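Local coordinates for GTP pyrophosphokinase YjbM (Bacillus subtilis, PDB 5DEC), which makes the alarmones ppGpp and pppGpp by moving pyrophosphate from ATP onto GDP or GTP, working as an allosterically regulated homotetramer, at residues V129-L134 against E140-V145; I95-L100 against R124-V129. All coordinates share one frame; numbering follows the deposited sequence.

Interaction 1: V129-L134 against E140-V145; sequences VVLYPL and EKHVLV
L131 lies against both H142 and L144 on one face of a two-stranded antiparallel pairing. Its CG stands opposite the backbone N (chi1 -168°), and from there CD1 reaches CD2 of L144 at 3.7 Å while CG rests 3.8 Å from CB of H142. The L144 methyl CD2 also touches CG1 of V129 at 3.9 Å. Cut back to an alanine, L131 would probably leave CB of H142 without its apolar neighbour, CD2 of L144 with V129 alone of the two strands, and a gap between them. CA of P133 sits over one face of the H142 ring. Strands 126-136 and 139-151 form a beta hairpin here, with V130-V145, Y132-V143 and L134-K141 as hydrogen-bonded pairs; the bond from Y132 N to V143 O is 2.8 Å long and nearly straight (177°). P133, which has no N-H to give, suits a non-hydrogen-bonded position opposite H142 and centres an inverse gamma turn. On the other face CG2 of V130 meets CB of V145 at 3.9 Å, and V143 packs on A23 of helix 11-38. With CG anti to its N (chi1 -173°), Y132 carries its ring off past the hairpin, where OH is hydrogen-bonded to E26.

Interaction 2: I95-L100 against R124-V129; sequences IVKEML and RSYHLV
Reaching from K97 to Y126 and from L100 to L128, side chains bridge helix 95-100 and strand 126-129, whose nearest CA atoms, those of K97 and L128, are 8.7 Å apart. K97 spreads its aliphatic chain over one face of the Y126 ring. A bend at chi3 (51°) folds the chain along the ring, with CG 3.4 Å from CE2 of Y126. CD makes a CH-pi contact, 3.5 Å from the ring centroid and almost on its normal. One helical turn on, L100 points CD1 at CD2 of L128, 3.9 Å away, and that same L128 methyl sits at the edge of the Y126 ring, in its plane. The contact packs helix 90-102 against the central mixed sheet of the RelA/SpoT synthetase fold; K97 and Y126 also both touch I149 of the neighbouring strand 139-151. Lysine suits a place where an apolar stem must cover a ring while its ammonium group finds a polar partner, here Q94; tyrosine likewise offers a broad face and sends OH to Q111. The interface is thus largely apolar, though the nearby positive charge probably polarises the CD and CE hydrogens and strengthens their attraction to the ring, and each polar end has a hydrogen-bond partner in the same chain.

Strand 126-136 carries both contacts, and their segments meet at V129, which packs only in interaction 1: interaction 2 uses the beginning of the strand to seat helix 90-102, interaction 1 the following part to pair with strand 139-151. Their centres are about 17 Å apart. Between Y126 and L128, H127 belongs to the product-binding site, and the V129 side chain comes within about 5 Å of that of E146, inferred to be the proton acceptor. Each contact also approaches residues that bind the allosteric alarmone shared by neighbouring subunits: in interaction 1 Y132 packs on K30 of its own chain and makes a weak hydrogen bond to K30 of a second subunit, and in interaction 2 the side chain of L100 lies about 4 Å from that of L31.

Interaction 1: V129-L134 against E140-V145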
loop_
_atom_site.group_PDB
_atom_site.type_symbol
_atom_site.label_atom_id
_atom_site.label_comp_id
_atom_site.label_asym_id
_atom_site.label_seq_id
_atom_site.Cartn_x
_atom_site.Cartn_y
_atom_site.Cartn_z
ATOM N N VAL B 129 14.009 13.457 -17.916
ATOM C CA VAL B 129 13.920 14.208 -16.679
ATOM C C VAL B 129 12.714 15.120 -16.788
ATOM O O VAL B 129 12.584 15.827 -17.775
ATOM C CB VAL B 129 15.176 15.059 -16.437
ATOM C CG1 VAL B 129 15.020 15.843 -15.153
ATOM C CG2 VAL B 129 16.436 14.173 -16.398
ATOM N N VAL B 130 11.836 15.108 -15.790
ATOM C CA VAL B 130 10.667 15.979 -15.829
ATOM C C VAL B 130 10.728 17.014 -14.725
ATOM O O VAL B 130 11.364 16.805 -13.684
ATOM C CB VAL B 130 9.322 15.194 -15.675
ATOM C CG1 VAL B 130 9.181 14.102 -16.724
ATOM C CG2 VAL B 130 9.195 14.601 -14.283
ATOM N N LEU B 131 10.051 18.133 -14.953
ATOM C CA LEU B 131 9.902 19.131 -13.915
ATOM C C LEU B 131 8.477 19.019 -13.368
ATOM O O LEU B 131 7.507 19.313 -14.075
ATOM C CB LEU B 131 10.192 20.527 -14.475
ATOM C CG LEU B 131 10.350 21.655 -13.454
ATOM C CD1 LEU B 131 11.547 21.372 -12.566
ATOM C CD2 LEU B 131 10.507 23.022 -14.161
ATOM N N TYR B 132 8.355 18.568 -12.120
ATOM C CA TYR B 132 7.048 18.256 -11.534
ATOM C C TYR B 132 6.604 19.392 -10.603
ATOM O O TYR B 132 7.295 19.679 -9.616
ATOM C CB TYR B 132 7.104 16.918 -10.754
ATOM C CG TYR B 132 5.746 16.451 -10.258
ATOM C CD1 TYR B 132 4.829 15.896 -11.135
ATOM C CD2 TYR B 132 5.380 16.578 -8.923
ATOM C CE1 TYR B 132 3.583 15.473 -10.706
ATOM C CE2 TYR B 132 4.131 16.163 -8.478
ATOM C CZ TYR B 132 3.234 15.610 -9.384
ATOM O OH TYR B 132 1.983 15.187 -8.988
ATOM N N PRO B 133 5.451 20.028 -10.913
ATOM C CA PRO B 133 4.913 21.172 -10.157
ATOM C C PRO B 133 4.183 20.723 -8.896
ATOM O O PRO B 133 2.949 20.684 -8.853
ATOM C CB PRO B 133 3.943 21.819 -11.142
ATOM C CG PRO B 133 3.422 20.645 -11.935
ATOM C CD PRO B 133 4.598 19.688 -12.068
ATOM N N LEU B 134 4.961 20.391 -7.872
ATOM C CA LEU B 134 4.434 19.899 -6.606
ATOM C C LEU B 134 3.674 20.974 -5.818
ATOM O O LEU B 134 4.190 22.073 -5.580
ATOM C CB LEU B 134 5.587 19.341 -5.770
ATOM C CG LEU B 134 5.240 18.687 -4.445
ATOM C CD1 LEU B 134 4.505 17.383 -4.669
ATOM C CD2 LEU B 134 6.523 18.449 -3.677
ATOM N N GLU B 140 3.638 26.392 -4.626
ATOM C CA GLU B 140 4.221 25.434 -5.562
ATOM C C GLU B 140 5.733 25.303 -5.429
ATOM O O GLU B 140 6.440 26.280 -5.201
ATOM C CB GLU B 140 3.899 25.826 -7.000
ATOM C CG GLU B 140 2.534 25.403 -7.464
ATOM C CD GLU B 140 2.390 25.494 -8.963
ATOM O OE1 GLU B 140 2.963 26.431 -9.560
ATOM O OE2 GLU B 140 1.720 24.624 -9.548
ATOM N N LYS B 141 6.221 24.090 -5.631
ATOM C CA LYS B 141 7.649 23.829 -5.744
ATOM C C LYS B 141 7.888 22.928 -6.941
ATOM O O LYS B 141 7.328 21.833 -7.024
ATOM C CB LYS B 141 8.195 23.186 -4.468
ATOM C CG LYS B 141 9.694 22.905 -4.504
ATOM C CD LYS B 141 10.145 22.206 -3.230
ATOM C CE LYS B 141 11.487 22.727 -2.729
ATOM N NZ LYS B 141 12.487 22.887 -3.823
ATOM N N HIS B 142 8.700 23.388 -7.885
ATOM C CA HIS B 142 9.026 22.557 -9.033
ATOM C C HIS B 142 10.215 21.656 -8.705
ATOM O O HIS B 142 11.280 22.135 -8.326
ATOM C CB HIS B 142 9.305 23.421 -10.263
ATOM C CG HIS B 142 8.100 24.159 -10.754
ATOM N ND1 HIS B 142 7.598 25.275 -10.116
ATOM C CD2 HIS B 142 7.260 23.913 -11.787
ATOM C CE1 HIS B 142 6.523 25.698 -10.749
ATOM N NE2 HIS B 142 6.292 24.885 -11.768
ATOM N N VAL B 143 10.017 20.343 -8.794
ATOM C CA VAL B 143 11.114 19.420 -8.503
ATOM C C VAL B 143 11.474 18.566 -9.712
ATOM O O VAL B 143 10.612 18.160 -10.503
ATOM C CB VAL B 143 10.807 18.499 -7.290
ATOM C CG1 VAL B 143 10.304 19.317 -6.110
ATOM C CG2 VAL B 143 9.824 17.448 -7.655
ATOM N N LEU B 144 12.773 18.332 -9.858
ATOM C CA LEU B 144 13.306 17.500 -10.924
ATOM C C LEU B 144 13.143 16.051 -10.533
ATOM O O LEU B 144 13.409 15.675 -9.389
ATOM C CB LEU B 144 14.773 17.816 -11.182
ATOM C CG LEU B 144 15.023 19.189 -11.771
ATOM C CD1 LEU B 144 16.503 19.528 -11.706
ATOM C CD2 LEU B 144 14.508 19.189 -13.206
ATOM N N VAL B 145 12.656 15.252 -11.474
ATOM C CA VAL B 145 12.479 13.824 -11.261
ATOM C C VAL B 145 13.010 13.089 -12.475
ATOM O O VAL B 145 12.583 13.367 -13.601
ATOM C CB VAL B 145 11.003 13.435 -11.067
ATOM C CG1 VAL B 145 10.883 11.948 -10.794
ATOM C CG2 VAL B 145 10.351 14.271 -9.927
#

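Interaction 2: I95-L100 against R124-V129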
loop_
_atom_site.group_PDB
_atom_site.type_symbol
_atom_site.label_atom_id
_atom_site.label_comp_id
_atom_site.label_asym_id
_atom_site.label_seq_id
_atom_site.Cartn_x
_atom_site.Cartn_y
_atom_site.Cartn_z
ATOM N N ILE B 95 6.325 3.739 -26.929
ATOM C CA ILE B 95 4.943 4.025 -26.580
ATOM C C ILE B 95 4.855 4.782 -25.255
ATOM O O ILE B 95 4.178 5.804 -25.170
ATOM C CB ILE B 95 4.114 2.720 -26.501
ATOM C CG1 ILE B 95 3.961 2.116 -27.906
ATOM C CG2 ILE B 95 2.747 2.984 -25.893
ATOM C CD1 ILE B 95 3.281 0.774 -27.931
ATOM N N VAL B 96 5.597 4.328 -24.248
ATOM C CA VAL B 96 5.582 4.989 -22.946
ATOM C C VAL B 96 6.175 6.391 -23.061
ATOM O O VAL B 96 5.626 7.363 -22.507
ATOM C CB VAL B 96 6.353 4.170 -21.870
ATOM C CG1 VAL B 96 6.461 4.956 -20.573
ATOM C CG2 VAL B 96 5.672 2.826 -21.629
ATOM N N LYS B 97 7.273 6.498 -23.792
ATOM C CA LYS B 97 7.898 7.792 -24.054
ATOM C C LYS B 97 6.888 8.796 -24.593
ATOM O O LYS B 97 6.817 9.939 -24.137
ATOM C CB LYS B 97 9.029 7.650 -25.071
ATOM C CG LYS B 97 10.359 7.189 -24.530
ATOM C CD LYS B 97 11.357 6.993 -25.676
ATOM C CE LYS B 97 11.418 8.216 -26.578
ATOM N NZ LYS B 97 12.397 8.035 -27.692
ATOM N N GLU B 98 6.128 8.370 -25.594
ATOM C CA GLU B 98 5.155 9.257 -26.212
ATOM C C GLU B 98 4.034 9.613 -25.266
ATOM O O GLU B 98 3.556 10.753 -25.277
ATOM C CB GLU B 98 4.628 8.631 -27.503
ATOM C CG GLU B 98 5.687 8.700 -28.577
ATOM C CD GLU B 98 5.345 7.921 -29.835
ATOM O OE1 GLU B 98 4.303 7.226 -29.853
ATOM O OE2 GLU B 98 6.119 8.029 -30.813
ATOM N N MET B 99 3.609 8.663 -24.439
ATOM C CA MET B 99 2.640 8.991 -23.411
ATOM C C MET B 99 3.181 10.065 -22.475
ATOM O O MET B 99 2.462 11.014 -22.138
ATOM C CB MET B 99 2.254 7.740 -22.588
ATOM C CG MET B 99 1.375 6.782 -23.366
ATOM S SD MET B 99 0.811 5.388 -22.374
ATOM C CE MET B 99 2.334 4.546 -22.009
ATOM N N LEU B 100 4.439 9.928 -22.053
ATOM C CA LEU B 100 4.997 10.870 -21.075
ATOM C C LEU B 100 5.137 12.265 -21.687
ATOM O O LEU B 100 4.887 13.271 -21.027
ATOM C CB LEU B 100 6.355 10.390 -20.553
ATOM C CG LEU B 100 6.313 9.070 -19.750
ATOM C CD1 LEU B 100 7.687 8.666 -19.294
ATOM C CD2 LEU B 100 5.433 9.224 -18.539
ATOM N N ARG B 124 21.797 -0.622 -20.960
ATOM C CA ARG B 124 20.688 -0.266 -21.836
ATOM C C ARG B 124 19.553 0.357 -21.002
ATOM O O ARG B 124 19.071 -0.279 -20.053
ATOM C CB ARG B 124 20.231 -1.528 -22.554
ATOM C CG ARG B 124 21.317 -2.112 -23.452
ATOM C CD ARG B 124 21.072 -3.596 -23.731
ATOM N NE ARG B 124 19.791 -3.873 -24.357
ATOM C CZ ARG B 124 18.930 -4.786 -23.909
ATOM N NH1 ARG B 124 19.201 -5.486 -22.810
ATOM N NH2 ARG B 124 17.784 -4.977 -24.547
ATOM N N SER B 125 19.118 1.569 -21.370
ATOM C CA SER B 125 18.044 2.289 -20.660
ATOM C C SER B 125 17.696 3.599 -21.369
ATOM O O SER B 125 18.561 4.242 -21.963
ATOM C CB SER B 125 18.438 2.577 -19.202
ATOM O OG SER B 125 17.369 3.139 -18.452
ATOM N N TYR B 126 16.424 3.984 -21.343
ATOM C CA TYR B 126 16.067 5.319 -21.808
ATOM C C TYR B 126 15.828 6.242 -20.618
ATOM O O TYR B 126 15.085 5.887 -19.706
ATOM C CB TYR B 126 14.828 5.272 -22.683
ATOM C CG TYR B 126 14.356 6.634 -23.121
ATOM C CD1 TYR B 126 14.889 7.245 -24.246
ATOM C CD2 TYR B 126 13.371 7.316 -22.402
ATOM C CE1 TYR B 126 14.454 8.491 -24.652
ATOM C CE2 TYR B 126 12.937 8.562 -22.799
ATOM C CZ TYR B 126 13.480 9.142 -23.924
ATOM O OH TYR B 126 13.040 10.379 -24.328
ATOM N N HIS B 127 16.421 7.433 -20.638
ATOM C CA HIS B 127 16.234 8.372 -19.543
ATOM C C HIS B 127 15.493 9.618 -19.991
ATOM O O HIS B 127 15.733 10.148 -21.083
ATOM C CB HIS B 127 17.575 8.812 -18.941
ATOM C CG HIS B 127 18.387 7.709 -18.352
ATOM N ND1 HIS B 127 19.405 7.938 -17.452
ATOM C CD2 HIS B 127 18.326 6.359 -18.505
ATOM C CE1 HIS B 127 19.948 6.790 -17.094
ATOM N NE2 HIS B 127 19.306 5.815 -17.723
ATOM N N LEU B 128 14.591 10.095 -19.142
ATOM C CA LEU B 128 14.144 11.473 -19.287
ATOM C C LEU B 128 14.029 12.135 -17.919
ATOM O O LEU B 128 13.975 11.467 -16.891
ATOM C CB LEU B 128 12.839 11.558 -20.066
ATOM C CG LEU B 128 11.581 10.848 -19.612
ATOM C CD1 LEU B 128 10.775 11.728 -18.701
ATOM C CD2 LEU B 128 10.780 10.531 -20.850
ATOM N N VAL B 129 14.009 13.457 -17.916
ATOM C CA VAL B 129 13.920 14.208 -16.679
ATOM C C VAL B 129 12.714 15.120 -16.788
ATOM O O VAL B 129 12.584 15.827 -17.775
ATOM C CB VAL B 129 15.176 15.059 -16.437
ATOM C CG1 VAL B 129 15.020 15.843 -15.153
ATOM C CG2 VAL B 129 16.436 14.173 -16.398
#